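Local atomic coordinates of Rik1-associated factor 1 (Schizosaccharomyces pombe, PDB entry 4O9D), a protein that forms part of the Clr4 methyltransferase complex, which ubiquitylates and methylates histone H3 to establish heterochromatin in fission yeast. Residues G124-P129 and Y154-D159; G107-A112 and Y132-A137; T167-I172 and S221-V226; A145-N150 and S184-S189; S77-N82 and A112-D117. All coordinates share one frame; numbering follows the deposited sequence.

Interaction 1: G124-P129 and Y154-D159; sequences GIFNAP and YLLSTD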
# COMPACT_ATOMS: atom_id res chain seq x y z
N GLY A 124 -10.67 14.41 -13.39
CA GLY A 124 -11.07 15.02 -12.14
C GLY A 124 -9.87 15.41 -11.30
O GLY A 124 -8.78 14.84 -11.44
N ILE A 125 -10.07 16.36 -10.40
CA ILE A 125 -8.97 16.78 -9.55
C ILE A 125 -9.48 17.32 -8.24
O ILE A 125 -10.49 18.03 -8.21
CB ILE A 125 -8.08 17.82 -10.26
CG1 ILE A 125 -6.89 18.19 -9.37
CG2 ILE A 125 -8.90 19.06 -10.66
CD1 ILE A 125 -5.80 18.94 -10.07
N PHE A 126 -8.79 16.99 -7.15
CA PHE A 126 -9.15 17.54 -5.83
C PHE A 126 -7.95 18.33 -5.29
O PHE A 126 -6.89 17.75 -5.03
CB PHE A 126 -9.56 16.39 -4.89
CG PHE A 126 -10.06 16.83 -3.54
CD1 PHE A 126 -11.17 17.66 -3.42
CD2 PHE A 126 -9.43 16.37 -2.38
CE1 PHE A 126 -11.65 18.04 -2.17
CE2 PHE A 126 -9.90 16.74 -1.13
CZ PHE A 126 -11.01 17.59 -1.02
N ASN A 127 -8.12 19.65 -5.18
CA ASN A 127 -7.03 20.57 -4.85
C ASN A 127 -7.04 21.12 -3.41
O ASN A 127 -6.10 21.80 -3.00
CB ASN A 127 -7.06 21.78 -5.81
CG ASN A 127 -6.44 21.46 -7.15
OD1 ASN A 127 -5.44 20.75 -7.23
ND2 ASN A 127 -7.04 21.99 -8.21
N ALA A 128 -8.09 20.83 -2.65
CA ALA A 128 -8.18 21.35 -1.28
C ALA A 128 -7.00 20.98 -0.37
O ALA A 128 -6.59 21.78 0.47
CB ALA A 128 -9.50 20.93 -0.65
N PRO A 129 -6.44 19.76 -0.50
CA PRO A 129 -5.40 19.42 0.48
C PRO A 129 -4.22 20.40 0.48
O PRO A 129 -3.83 20.90 -0.57
CB PRO A 129 -4.96 17.99 0.05
CG PRO A 129 -6.24 17.42 -0.61
CD PRO A 129 -6.81 18.62 -1.37
N TYR A 154 -10.03 12.96 3.84
CA TYR A 154 -11.13 13.43 3.00
C TYR A 154 -11.88 12.22 2.41
O TYR A 154 -11.28 11.15 2.21
CB TYR A 154 -10.57 14.31 1.89
CG TYR A 154 -9.71 15.46 2.35
CD1 TYR A 154 -10.28 16.69 2.67
CD2 TYR A 154 -8.34 15.33 2.45
CE1 TYR A 154 -9.50 17.76 3.10
CE2 TYR A 154 -7.55 16.39 2.86
CZ TYR A 154 -8.14 17.61 3.18
OH TYR A 154 -7.37 18.67 3.59
N LEU A 155 -13.19 12.37 2.23
CA LEU A 155 -13.99 11.40 1.49
C LEU A 155 -14.48 12.08 0.19
O LEU A 155 -15.11 13.15 0.25
CB LEU A 155 -15.19 10.92 2.31
CG LEU A 155 -14.95 10.10 3.60
CD1 LEU A 155 -16.30 9.84 4.26
CD2 LEU A 155 -14.19 8.79 3.30
N LEU A 156 -14.22 11.46 -0.95
CA LEU A 156 -14.57 12.04 -2.24
C LEU A 156 -15.45 11.11 -3.07
O LEU A 156 -15.17 9.93 -3.15
CB LEU A 156 -13.31 12.32 -3.05
CG LEU A 156 -12.27 13.22 -2.41
CD1 LEU A 156 -11.02 13.35 -3.28
CD2 LEU A 156 -12.88 14.58 -2.13
N SER A 157 -16.51 11.63 -3.68
CA SER A 157 -17.26 10.81 -4.63
C SER A 157 -17.05 11.32 -6.05
O SER A 157 -16.69 12.49 -6.25
CB SER A 157 -18.75 10.74 -4.29
OG SER A 157 -19.43 11.91 -4.68
N THR A 158 -17.21 10.43 -7.03
CA THR A 158 -16.92 10.78 -8.42
C THR A 158 -18.05 10.34 -9.34
O THR A 158 -18.65 9.29 -9.12
CB THR A 158 -15.59 10.11 -8.93
OG1 THR A 158 -15.71 8.68 -8.89
CG2 THR A 158 -14.41 10.54 -8.07
N ASP A 159 -18.33 11.13 -10.38
CA ASP A 159 -19.30 10.71 -11.38
C ASP A 159 -18.94 9.36 -11.99
O ASP A 159 -17.82 9.15 -12.43
CB ASP A 159 -19.42 11.74 -12.50
CG ASP A 159 -20.62 11.47 -13.40
OD1 ASP A 159 -20.54 10.55 -14.26
OD2 ASP A 159 -21.66 12.15 -13.22

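Interaction 2: G107-A112 and Y132-A137; sequences GAFDNA and YIHKLA. With EDO (1,2-ethanediol), chain D.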
# COMPACT_ATOMS: atom_id res chain seq x y z
N GLY A 107 -2.64 9.72 -5.89
CA GLY A 107 -2.27 10.70 -4.89
C GLY A 107 -0.77 10.97 -4.97
O GLY A 107 0.00 10.10 -5.33
N ALA A 108 -0.34 12.18 -4.65
CA ALA A 108 1.08 12.48 -4.75
C ALA A 108 1.52 13.60 -3.80
O ALA A 108 0.72 14.23 -3.10
CB ALA A 108 1.44 12.86 -6.21
N PHE A 109 2.82 13.86 -3.87
CA PHE A 109 3.49 14.84 -3.04
C PHE A 109 3.34 16.26 -3.62
O PHE A 109 3.97 17.22 -3.16
CB PHE A 109 4.96 14.46 -2.88
CG PHE A 109 5.19 13.33 -1.91
CD1 PHE A 109 4.13 12.61 -1.36
CD2 PHE A 109 6.49 12.99 -1.54
CE1 PHE A 109 4.35 11.58 -0.46
CE2 PHE A 109 6.72 11.96 -0.64
CZ PHE A 109 5.65 11.26 -0.10
N ASP A 110 2.48 16.41 -4.62
CA ASP A 110 2.04 17.74 -5.04
C ASP A 110 0.77 18.21 -4.30
O ASP A 110 0.24 19.27 -4.61
CB ASP A 110 1.81 17.78 -6.55
CG ASP A 110 0.62 16.95 -6.97
OD1 ASP A 110 0.24 16.04 -6.19
OD2 ASP A 110 0.09 17.19 -8.08
N ASN A 111 0.31 17.43 -3.32
CA ASN A 111 -0.91 17.76 -2.56
C ASN A 111 -2.23 17.57 -3.31
O ASN A 111 -3.22 18.14 -2.91
CB ASN A 111 -0.89 19.23 -2.07
CG ASN A 111 0.33 19.56 -1.24
OD1 ASN A 111 1.18 18.68 -0.96
ND2 ASN A 111 0.45 20.82 -0.86
N ALA A 112 -2.23 16.80 -4.40
CA ALA A 112 -3.44 16.69 -5.22
C ALA A 112 -3.92 15.24 -5.36
O ALA A 112 -3.12 14.33 -5.42
CB ALA A 112 -3.21 17.32 -6.62
N TYR A 132 1.20 16.92 1.40
CA TYR A 132 1.28 15.67 0.64
C TYR A 132 0.07 14.78 0.88
O TYR A 132 -0.45 14.69 2.01
CB TYR A 132 2.50 14.85 1.05
CG TYR A 132 3.84 15.52 0.86
CD1 TYR A 132 3.98 16.65 0.06
CD2 TYR A 132 4.98 14.99 1.46
CE1 TYR A 132 5.21 17.24 -0.11
CE2 TYR A 132 6.21 15.59 1.30
CZ TYR A 132 6.32 16.71 0.51
OH TYR A 132 7.55 17.30 0.33
N ILE A 133 -0.39 14.14 -0.19
CA ILE A 133 -1.28 12.99 -0.04
C ILE A 133 -0.41 11.80 0.40
O ILE A 133 0.62 11.55 -0.22
CB ILE A 133 -1.97 12.65 -1.36
CG1 ILE A 133 -2.67 13.90 -1.93
CG2 ILE A 133 -2.98 11.51 -1.14
CD1 ILE A 133 -3.66 14.61 -0.95
N HIS A 134 -0.82 11.08 1.44
CA HIS A 134 -0.08 9.87 1.87
C HIS A 134 -0.73 8.50 1.56
O HIS A 134 -0.02 7.51 1.42
CB HIS A 134 0.20 9.93 3.39
CG HIS A 134 1.36 10.81 3.77
ND1 HIS A 134 1.57 11.25 5.06
CD2 HIS A 134 2.37 11.32 3.03
CE1 HIS A 134 2.68 11.97 5.10
NE2 HIS A 134 3.18 12.03 3.88
N LYS A 135 -2.06 8.43 1.54
CA LYS A 135 -2.74 7.13 1.29
C LYS A 135 -4.12 7.29 0.69
O LYS A 135 -4.79 8.30 0.90
CB LYS A 135 -2.90 6.32 2.58
CG LYS A 135 -2.89 4.79 2.37
CD LYS A 135 -1.50 4.24 2.10
CE LYS A 135 -1.53 2.72 1.90
NZ LYS A 135 -2.48 2.31 0.80
N LEU A 136 -4.54 6.28 -0.07
CA LEU A 136 -5.91 6.21 -0.58
C LEU A 136 -6.58 4.90 -0.21
O LEU A 136 -5.92 3.89 -0.12
CB LEU A 136 -5.92 6.28 -2.12
CG LEU A 136 -5.40 7.57 -2.74
CD1 LEU A 136 -5.36 7.42 -4.28
CD2 LEU A 136 -6.28 8.74 -2.30
N ALA A 137 -7.89 4.95 -0.01
CA ALA A 137 -8.71 3.76 0.17
C ALA A 137 -9.97 3.97 -0.63
O ALA A 137 -10.36 5.13 -0.87
CB ALA A 137 -9.07 3.57 1.63
C1 EDO D . 1.04 23.73 -4.57
O1 EDO D . -0.34 23.78 -4.19
C2 EDO D . 1.69 22.52 -3.92
O2 EDO D . 2.01 21.57 -4.94

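Interaction 3: T167-I172 and S221-V226; sequences TSANLI and STASFV. With EDO (1,2-ethanediol), chain F.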
# COMPACT_ATOMS: atom_id res chain seq x y z
N THR A 167 -18.48 15.32 -4.81
CA THR A 167 -18.68 15.71 -3.41
C THR A 167 -17.38 15.56 -2.66
O THR A 167 -16.53 14.76 -3.07
CB THR A 167 -19.77 14.87 -2.68
OG1 THR A 167 -19.31 13.53 -2.45
CG2 THR A 167 -21.04 14.82 -3.48
N SER A 168 -17.22 16.32 -1.58
CA SER A 168 -16.12 16.09 -0.66
C SER A 168 -16.58 16.31 0.78
O SER A 168 -17.51 17.10 1.05
CB SER A 168 -14.89 16.98 -0.98
OG SER A 168 -15.14 18.36 -0.74
N ALA A 169 -15.91 15.61 1.69
CA ALA A 169 -16.20 15.72 3.13
C ALA A 169 -14.90 15.60 3.90
O ALA A 169 -14.05 14.76 3.58
CB ALA A 169 -17.18 14.60 3.57
N ASN A 170 -14.75 16.43 4.93
CA ASN A 170 -13.54 16.45 5.73
C ASN A 170 -13.71 15.50 6.91
O ASN A 170 -14.79 15.47 7.53
CB ASN A 170 -13.25 17.86 6.26
CG ASN A 170 -12.90 18.85 5.17
OD1 ASN A 170 -12.52 18.48 4.07
ND2 ASN A 170 -13.03 20.13 5.49
N LEU A 171 -12.67 14.72 7.19
CA LEU A 171 -12.63 13.87 8.36
C LEU A 171 -11.61 14.47 9.33
O LEU A 171 -10.38 14.39 9.12
CB LEU A 171 -12.23 12.41 8.00
CG LEU A 171 -13.08 11.67 6.96
CD1 LEU A 171 -12.41 10.31 6.56
CD2 LEU A 171 -14.50 11.46 7.44
N ILE A 172 -12.13 15.02 10.42
CA ILE A 172 -11.38 15.93 11.28
C ILE A 172 -11.34 15.35 12.68
O ILE A 172 -12.38 15.02 13.24
CB ILE A 172 -12.06 17.34 11.30
CG1 ILE A 172 -12.03 17.97 9.89
CG2 ILE A 172 -11.40 18.30 12.28
CD1 ILE A 172 -12.81 19.29 9.81
N SER A 221 -20.92 7.65 6.36
CA SER A 221 -22.10 8.33 5.81
C SER A 221 -22.32 9.72 6.45
O SER A 221 -22.81 10.63 5.80
CB SER A 221 -23.35 7.46 5.89
OG SER A 221 -23.55 6.95 7.18
N THR A 222 -21.93 9.89 7.72
CA THR A 222 -21.98 11.21 8.34
C THR A 222 -20.63 11.93 8.31
O THR A 222 -20.55 13.12 8.63
CB THR A 222 -22.48 11.16 9.79
OG1 THR A 222 -21.60 10.36 10.60
CG2 THR A 222 -23.90 10.60 9.85
N ALA A 223 -19.56 11.22 7.94
CA ALA A 223 -18.23 11.81 7.98
C ALA A 223 -17.87 12.36 9.36
O ALA A 223 -17.16 13.35 9.47
CB ALA A 223 -18.13 12.92 6.96
N SER A 224 -18.35 11.73 10.42
CA SER A 224 -18.09 12.24 11.76
C SER A 224 -17.12 11.35 12.55
O SER A 224 -17.04 10.14 12.35
CB SER A 224 -19.40 12.40 12.53
OG SER A 224 -20.09 11.16 12.54
N PHE A 225 -16.38 11.98 13.46
CA PHE A 225 -15.50 11.24 14.38
C PHE A 225 -16.32 10.32 15.26
O PHE A 225 -17.36 10.72 15.78
CB PHE A 225 -14.75 12.25 15.24
CG PHE A 225 -13.81 11.64 16.23
CD1 PHE A 225 -12.56 11.19 15.83
CD2 PHE A 225 -14.16 11.55 17.57
CE1 PHE A 225 -11.68 10.64 16.75
CE2 PHE A 225 -13.28 10.99 18.49
CZ PHE A 225 -12.04 10.54 18.08
N VAL A 226 -15.84 9.09 15.46
CA VAL A 226 -16.52 8.14 16.32
C VAL A 226 -15.72 7.84 17.60
O VAL A 226 -16.28 7.92 18.69
CB VAL A 226 -16.87 6.84 15.56
CG1 VAL A 226 -17.29 5.73 16.50
CG2 VAL A 226 -17.94 7.14 14.49
C1 EDO F . -15.29 21.06 1.57
O1 EDO F . -14.12 21.76 2.02
C2 EDO F . -15.09 19.60 1.96
O2 EDO F . -13.73 19.23 1.68
O HOH W 1 -14.98 15.02 10.61

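Interaction 4: A145-N150 and S184-S189; sequences AVACKN and SLIEFS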
# COMPACT_ATOMS: atom_id res chain seq x y z
N ALA A 145 -11.38 7.43 -0.00
CA ALA A 145 -10.87 8.06 1.22
C ALA A 145 -9.44 8.50 1.00
O ALA A 145 -8.64 7.81 0.35
CB ALA A 145 -11.01 7.13 2.43
N VAL A 146 -9.12 9.67 1.53
CA VAL A 146 -7.84 10.28 1.30
C VAL A 146 -7.19 10.60 2.64
O VAL A 146 -7.82 11.22 3.48
CB VAL A 146 -8.04 11.56 0.52
CG1 VAL A 146 -6.71 12.16 0.14
CG2 VAL A 146 -8.88 11.26 -0.73
N ALA A 147 -5.93 10.18 2.83
CA ALA A 147 -5.21 10.56 4.05
C ALA A 147 -4.12 11.57 3.71
O ALA A 147 -3.23 11.31 2.89
CB ALA A 147 -4.63 9.31 4.77
N CYS A 148 -4.18 12.72 4.36
CA CYS A 148 -3.30 13.84 4.00
C CYS A 148 -2.33 14.17 5.13
O CYS A 148 -2.66 14.05 6.32
CB CYS A 148 -4.15 15.07 3.64
SG CYS A 148 -3.16 16.54 3.25
N LYS A 149 -1.14 14.61 4.74
CA LYS A 149 -0.09 14.99 5.67
C LYS A 149 -0.53 16.14 6.58
O LYS A 149 -0.01 16.27 7.70
CB LYS A 149 1.17 15.38 4.89
CG LYS A 149 2.45 15.48 5.72
CD LYS A 149 3.69 15.60 4.84
CE LYS A 149 4.95 15.81 5.68
NZ LYS A 149 6.21 15.69 4.87
N ASN A 150 -1.49 16.95 6.14
CA ASN A 150 -1.94 18.08 6.95
C ASN A 150 -2.75 17.64 8.17
O ASN A 150 -3.14 18.46 8.98
CB ASN A 150 -2.74 19.11 6.13
CG ASN A 150 -4.06 18.57 5.62
OD1 ASN A 150 -4.41 17.43 5.90
ND2 ASN A 150 -4.81 19.39 4.87
N SER A 184 -1.69 9.37 7.81
CA SER A 184 -0.85 8.63 6.88
C SER A 184 -1.35 7.23 6.47
O SER A 184 -0.75 6.63 5.58
CB SER A 184 0.57 8.50 7.46
OG SER A 184 1.17 9.79 7.61
N LEU A 185 -2.39 6.72 7.11
CA LEU A 185 -2.96 5.41 6.77
C LEU A 185 -4.46 5.52 6.72
O LEU A 185 -5.04 6.27 7.51
CB LEU A 185 -2.60 4.36 7.84
CG LEU A 185 -1.09 4.33 8.10
CD1 LEU A 185 -0.78 3.59 9.41
CD2 LEU A 185 -0.41 3.71 6.92
N ILE A 186 -5.12 4.75 5.87
CA ILE A 186 -6.58 4.86 5.79
C ILE A 186 -7.19 3.60 5.18
O ILE A 186 -6.65 3.05 4.21
CB ILE A 186 -6.98 6.16 5.01
CG1 ILE A 186 -8.35 6.71 5.47
CG2 ILE A 186 -6.95 5.95 3.46
CD1 ILE A 186 -8.55 8.20 5.11
N GLU A 187 -8.29 3.13 5.77
CA GLU A 187 -9.01 1.95 5.26
C GLU A 187 -10.51 2.06 5.56
O GLU A 187 -10.92 2.58 6.60
CB GLU A 187 -8.50 0.64 5.91
CG GLU A 187 -7.00 0.38 5.84
CD GLU A 187 -6.52 -0.20 4.49
OE1 GLU A 187 -5.32 0.01 4.15
OE2 GLU A 187 -7.34 -0.87 3.80
N PHE A 188 -11.34 1.56 4.65
CA PHE A 188 -12.75 1.38 4.98
C PHE A 188 -13.00 0.08 5.72
O PHE A 188 -12.25 -0.88 5.56
CB PHE A 188 -13.57 1.36 3.69
CG PHE A 188 -13.77 2.73 3.08
CD1 PHE A 188 -14.76 3.58 3.56
CD2 PHE A 188 -12.99 3.15 2.01
CE1 PHE A 188 -14.97 4.86 2.98
CE2 PHE A 188 -13.19 4.42 1.43
CZ PHE A 188 -14.19 5.26 1.93
N SER A 189 -14.09 0.02 6.48
CA SER A 189 -14.44 -1.20 7.19
C SER A 189 -15.96 -1.35 7.30
O SER A 189 -16.65 -0.39 7.67
CB SER A 189 -13.81 -1.15 8.59
OG SER A 189 -14.14 -2.29 9.36

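Interaction 5: S77-N82 and A112-D117; sequences SHYKLN and AVKVWD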
# COMPACT_ATOMS: atom_id res chain seq x y z
N SER A 77 0.61 12.93 -14.88
CA SER A 77 1.08 12.70 -13.50
C SER A 77 0.97 13.93 -12.58
O SER A 77 0.13 14.78 -12.80
CB SER A 77 2.52 12.16 -13.50
OG SER A 77 2.84 11.60 -12.23
N HIS A 78 1.79 13.97 -11.53
CA HIS A 78 1.82 15.07 -10.55
C HIS A 78 3.20 15.71 -10.55
O HIS A 78 4.20 15.00 -10.63
CB HIS A 78 1.54 14.54 -9.13
CG HIS A 78 0.26 13.77 -8.99
ND1 HIS A 78 -0.79 14.21 -8.21
CD2 HIS A 78 -0.15 12.60 -9.53
CE1 HIS A 78 -1.78 13.34 -8.27
NE2 HIS A 78 -1.42 12.36 -9.08
N TYR A 79 3.29 17.03 -10.39
CA TYR A 79 4.58 17.71 -10.54
C TYR A 79 4.55 19.13 -9.94
O TYR A 79 3.49 19.68 -9.69
CB TYR A 79 4.94 17.81 -12.03
CG TYR A 79 3.84 18.47 -12.83
CD1 TYR A 79 3.81 19.84 -13.00
CD2 TYR A 79 2.82 17.72 -13.40
CE1 TYR A 79 2.78 20.45 -13.72
CE2 TYR A 79 1.80 18.31 -14.12
CZ TYR A 79 1.79 19.68 -14.28
OH TYR A 79 0.77 20.27 -15.00
N LYS A 80 5.74 19.69 -9.72
CA LYS A 80 5.85 21.10 -9.32
C LYS A 80 6.97 21.73 -10.15
O LYS A 80 7.82 21.02 -10.70
CB LYS A 80 6.19 21.24 -7.82
CG LYS A 80 5.23 20.54 -6.85
CD LYS A 80 5.84 20.41 -5.43
CE LYS A 80 4.82 19.88 -4.42
NZ LYS A 80 5.30 19.75 -3.00
N LEU A 81 6.99 23.06 -10.23
CA LEU A 81 8.05 23.76 -10.96
C LEU A 81 9.27 23.98 -10.06
O LEU A 81 9.17 24.69 -9.05
CB LEU A 81 7.54 25.10 -11.51
CG LEU A 81 6.31 25.02 -12.42
CD1 LEU A 81 6.20 23.63 -13.05
CD2 LEU A 81 5.05 25.38 -11.65
N ASN A 82 10.39 23.35 -10.41
CA ASN A 82 11.62 23.41 -9.59
C ASN A 82 12.29 24.77 -9.64
O ASN A 82 11.86 25.68 -10.35
CB ASN A 82 12.63 22.33 -10.03
CG ASN A 82 13.31 22.65 -11.36
OD1 ASN A 82 13.05 23.70 -11.98
ND2 ASN A 82 14.19 21.75 -11.80
N ALA A 112 -2.23 16.80 -4.40
CA ALA A 112 -3.44 16.69 -5.22
C ALA A 112 -3.92 15.24 -5.36
O ALA A 112 -3.12 14.33 -5.42
CB ALA A 112 -3.21 17.32 -6.62
N VAL A 113 -5.24 15.04 -5.38
CA VAL A 113 -5.79 13.78 -5.84
C VAL A 113 -6.26 13.96 -7.31
O VAL A 113 -7.01 14.90 -7.60
CB VAL A 113 -6.98 13.33 -4.97
CG1 VAL A 113 -7.45 11.97 -5.42
CG2 VAL A 113 -6.60 13.29 -3.49
N LYS A 114 -5.82 13.09 -8.21
CA LYS A 114 -6.26 13.15 -9.63
C LYS A 114 -7.02 11.90 -10.06
O LYS A 114 -6.86 10.80 -9.49
CB LYS A 114 -5.08 13.42 -10.57
CG LYS A 114 -4.46 14.82 -10.36
CD LYS A 114 -3.17 15.08 -11.15
CE LYS A 114 -2.63 16.51 -10.94
NZ LYS A 114 -1.49 16.84 -11.85
N VAL A 115 -7.85 12.09 -11.07
CA VAL A 115 -8.70 11.03 -11.60
C VAL A 115 -8.43 10.92 -13.11
O VAL A 115 -8.62 11.90 -13.84
CB VAL A 115 -10.20 11.38 -11.39
CG1 VAL A 115 -11.08 10.29 -11.96
CG2 VAL A 115 -10.49 11.60 -9.91
N TRP A 116 -8.01 9.74 -13.58
CA TRP A 116 -7.64 9.54 -14.98
C TRP A 116 -8.53 8.50 -15.67
O TRP A 116 -8.91 7.50 -15.06
CB TRP A 116 -6.17 9.06 -15.10
CG TRP A 116 -5.17 9.77 -14.24
CD1 TRP A 116 -4.85 9.47 -12.94
CD2 TRP A 116 -4.33 10.88 -14.61
NE1 TRP A 116 -3.87 10.33 -12.48
CE2 TRP A 116 -3.55 11.21 -13.48
CE3 TRP A 116 -4.18 11.64 -15.79
CZ2 TRP A 116 -2.63 12.26 -13.49
CZ3 TRP A 116 -3.27 12.66 -15.79
CH2 TRP A 116 -2.51 12.98 -14.66
N ASP A 117 -8.85 8.69 -16.95
CA ASP A 117 -9.58 7.65 -17.66
C ASP A 117 -8.58 6.66 -18.26
O ASP A 117 -7.36 6.87 -18.19
CB ASP A 117 -10.57 8.22 -18.70
CG ASP A 117 -9.87 8.88 -19.89
OD1 ASP A 117 -8.72 8.53 -20.23
OD2 ASP A 117 -10.50 9.77 -20.52
O HOH W 2 0.54 18.49 -10.54

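Interaction 1: G124-P129 and Y154-D159
The Phe126 ring is met on one face by Leu156 and at its rim by Tyr154. Leu156 CD2 stands over the ring centre, 3.5 Å from the centroid and only 5° off the normal, a CH-pi contact, while the sister methyl CD1 sits against Phe126 CD2 (3.5 Å). In turn, the CE2 corner of Phe126 points into one face of Tyr154, nearest its CG at 3.7 Å and offset from the ring centre. The two rings thus form a T-shaped pair, with centroids 5.3 Å apart and planes at 72°. The first torsion of Phe126 carries CG away from its own backbone N (chi1 -175°), which extends the ring across to the facing strand. Two neighbouring blades of the WD40 beta-propeller meet here: strand 122-126 is the outermost strand of one, and strand 153-158 lies in the sheet of the next. Their backbones stay well apart, with 8.5 Å between the CA atoms of Phe126 and Leu156, and no hydrogen bond passes across; the contact is made chiefly by side chains. Where the chain turns toward the next blade, Pro129 CG lies 3.8 Å from Tyr154 CE2, oblique to the ring. The phenol OH of Tyr154 reaches beyond this apolar patch to a hydrogen bond with Asn150 ND2, which ties down the far end of the ring that receives Phe126. Ser168, on strand 165-171, also touches both Phe126 and Leu156.

Interaction 2: G107-A112 and Y132-A137
A type I beta turn from Ala108 to Asn111, at the end of strand 103-108 of one propeller blade, docks on the start of strand 133-138, the first strand of the next blade. The Phe109 and Tyr132 rings lie nearly parallel in an offset stack, centroids 4.2 Å apart and planes at 8°. Tyr132 CD2 sits over the middle of the Phe109 ring, whereas Phe109 CG falls toward the rim of the tyrosine, whose face is also met by Phe109 CB in a CH-pi contact. At the edge of the phenylalanine, CE1 approaches Ile133 O in the plane of the ring (3.7 Å).

With CG1 beside the backbone N (chi1 -53°), Ile133 sets CG1 3.5 Å from Ala112 O and CG2 3.9 Å from Gly107 CA. Ala112 O is thus buried beside an aliphatic side chain, with no polar partner in the model. Within the turn, Asp110 OD1 accepts from Ala112 N in an Asx turn. An ethanediol, probably from the crystallisation liquor, donates to Asp110 O.

Ala108 O closes the turn by accepting from Asn111 N and, at 3.1 Å, also takes a bond from Ile133 N across the contact; the two donors arrive from opposite faces of its plane. One polar atom, gripped from both faces, therefore does double duty, holding the turn in shape and docking it on the neighbouring blade.

Interaction 3: T167-I172 and S221-V226
Apolar contacts centre on Ala223, whose methyl group meets two residues of the 167-172 segment. Its CB lies 3.9 Å from Ala169 CB, methyl against methyl, while Leu171 CD2 comes alongside and reaches Ala223 CA at 3.8 Å. The leucine can do this although its CB does not head for the other segment, because CG turns beside the backbone N (chi1 -56°) and brings one methyl round. A looser contact, with a backbone carbonyl, sets Phe225 CB 4.2 Å from Ile172 O, and the phenylalanine ring stacks on Tyr173.

Strand 165-171 is the outer strand of one propeller blade, and Ala223 sits in the turn leading into strand 224-228, the outer strand of the next, so the contact joins two blades near the surface.

No direct hydrogen bond crosses; a single water does the bridging. It donates to Ala223 O at 3.0 Å and to Asn170 O, and accepts from Ile172 N at 2.9 Å. The two carbonyl oxygens, 3.7 Å apart between Asn170 O and Ala223 O, are thereby joined through one shared donor.

Polar side chains bond locally. Ser224 OG donates to Thr222 OG1 (2.6 Å), and Thr222 OG1 is also bonded to Asp219. An ethanediol, probably from the crystallisation liquor, donates through O2 to Asn170 OD1.

Interaction 4: A145-N150 and S184-S189
Ile186 bulges into the shallow strip left by two small residues, Ala145 and Ala147, on the facing strand. Its CB rests against Ala147 CB at 3.9 Å, and its CD1 reaches Ala145 CB at 3.8 Å. Between those methyls the same CD1 presses on the backbone, 3.5 Å from Val146 O, so the branched side chain lies along the strand from one alanine to the other. The chain runs out extended from CB, CG1 leading away from the backbone N (chi1 -151°), which carries CD1 this far. Ala145 in turn is the bump that fits beside Phe188: its CB meets the ring obliquely at CE2, 3.6 Å away, and so sits between isoleucine tip and aromatic ring.

Strand 144-148 belongs to one blade of the propeller, and strand 182-189 is the first strand of the following one. Residues 145-148 and 184-189 run nearly antiparallel (166°), their axes 6.3 Å apart. No hydrogen bond joins 145-150 to 184-189, although the backbones of Cys148 and Ala183 bond just before the second segment. The strands flanking 144-148 in its sheet extend this apolar layer: Ile186 also touches Ala137, and Phe188 touches Leu155.

At the other end Ala147 CB lies 4.1 Å from Leu185 O, at the beta bulge of Ser184 and Leu185. The Ser184 hydroxyl bonds to Asp204 and His134, while Asn150 N donates almost straight to Cys148 SG.

Interaction 5: S77-N82 and A112-D117
Ala112, at the entry to strand 113-117, begins a contact built round the Asp-His-Ser/Thr-Trp tetrad characteristic of WD40 repeats, here Asp110, His78, Thr106 and Trp116. Its O lies near the plane of the His78 ring, 3.3 Å from CE1 at the edge. The imidazole is fixed from both nitrogens, ND1 bonding Asp110 OD1 and NE2 bonding Thr106 OG1.

Two residues on, Lys114 runs extended past the ring in the opposite direction to the histidine side chain. Its CD lies over one face, 3.8 Å from the ring centroid and 17° off the normal, in a CH-pi contact. NZ then goes beyond the imidazole and donates to Ser77 O at 2.8 Å, within the carbonyl plane. A water accepts from the same NZ at 2.9 Å and from Tyr79 N, so the buried lysine joins the backbone on both sides of His78.

Trp116 completes the row. Its indole NE1 also bonds Thr106 OG1, which therefore links tryptophan to histidine across strand 103-108. Asp117, the D of the WD pair and not part of the tetrad, bonds Asn121. The benzo side of the indole is pressed against the chain ahead of strand 79-81, where Trp116 CH2 comes within 3.1 Å of Ser77 N.

In the fold
From the N terminus, interaction 5 comes first, closing 77-82 onto 112-117 inside the blade that runs from strand 79-81 to strand 122-126. Interaction 2 crosses it, since 107-112 precedes the end of that loop, and the two share Ala112; it leads on to the first strand of the next blade. Interaction 1 crosses interaction 2 and joins the outer strand of the first blade to the second. Interaction 4, starting from 145-150, crosses interaction 1 and reaches a third blade through its first strand. Interaction 3 crosses interaction 4 and joins the same two blades farther from the chain's centre. Together they tie three successive blades of the propeller, from near its middle out to its rim.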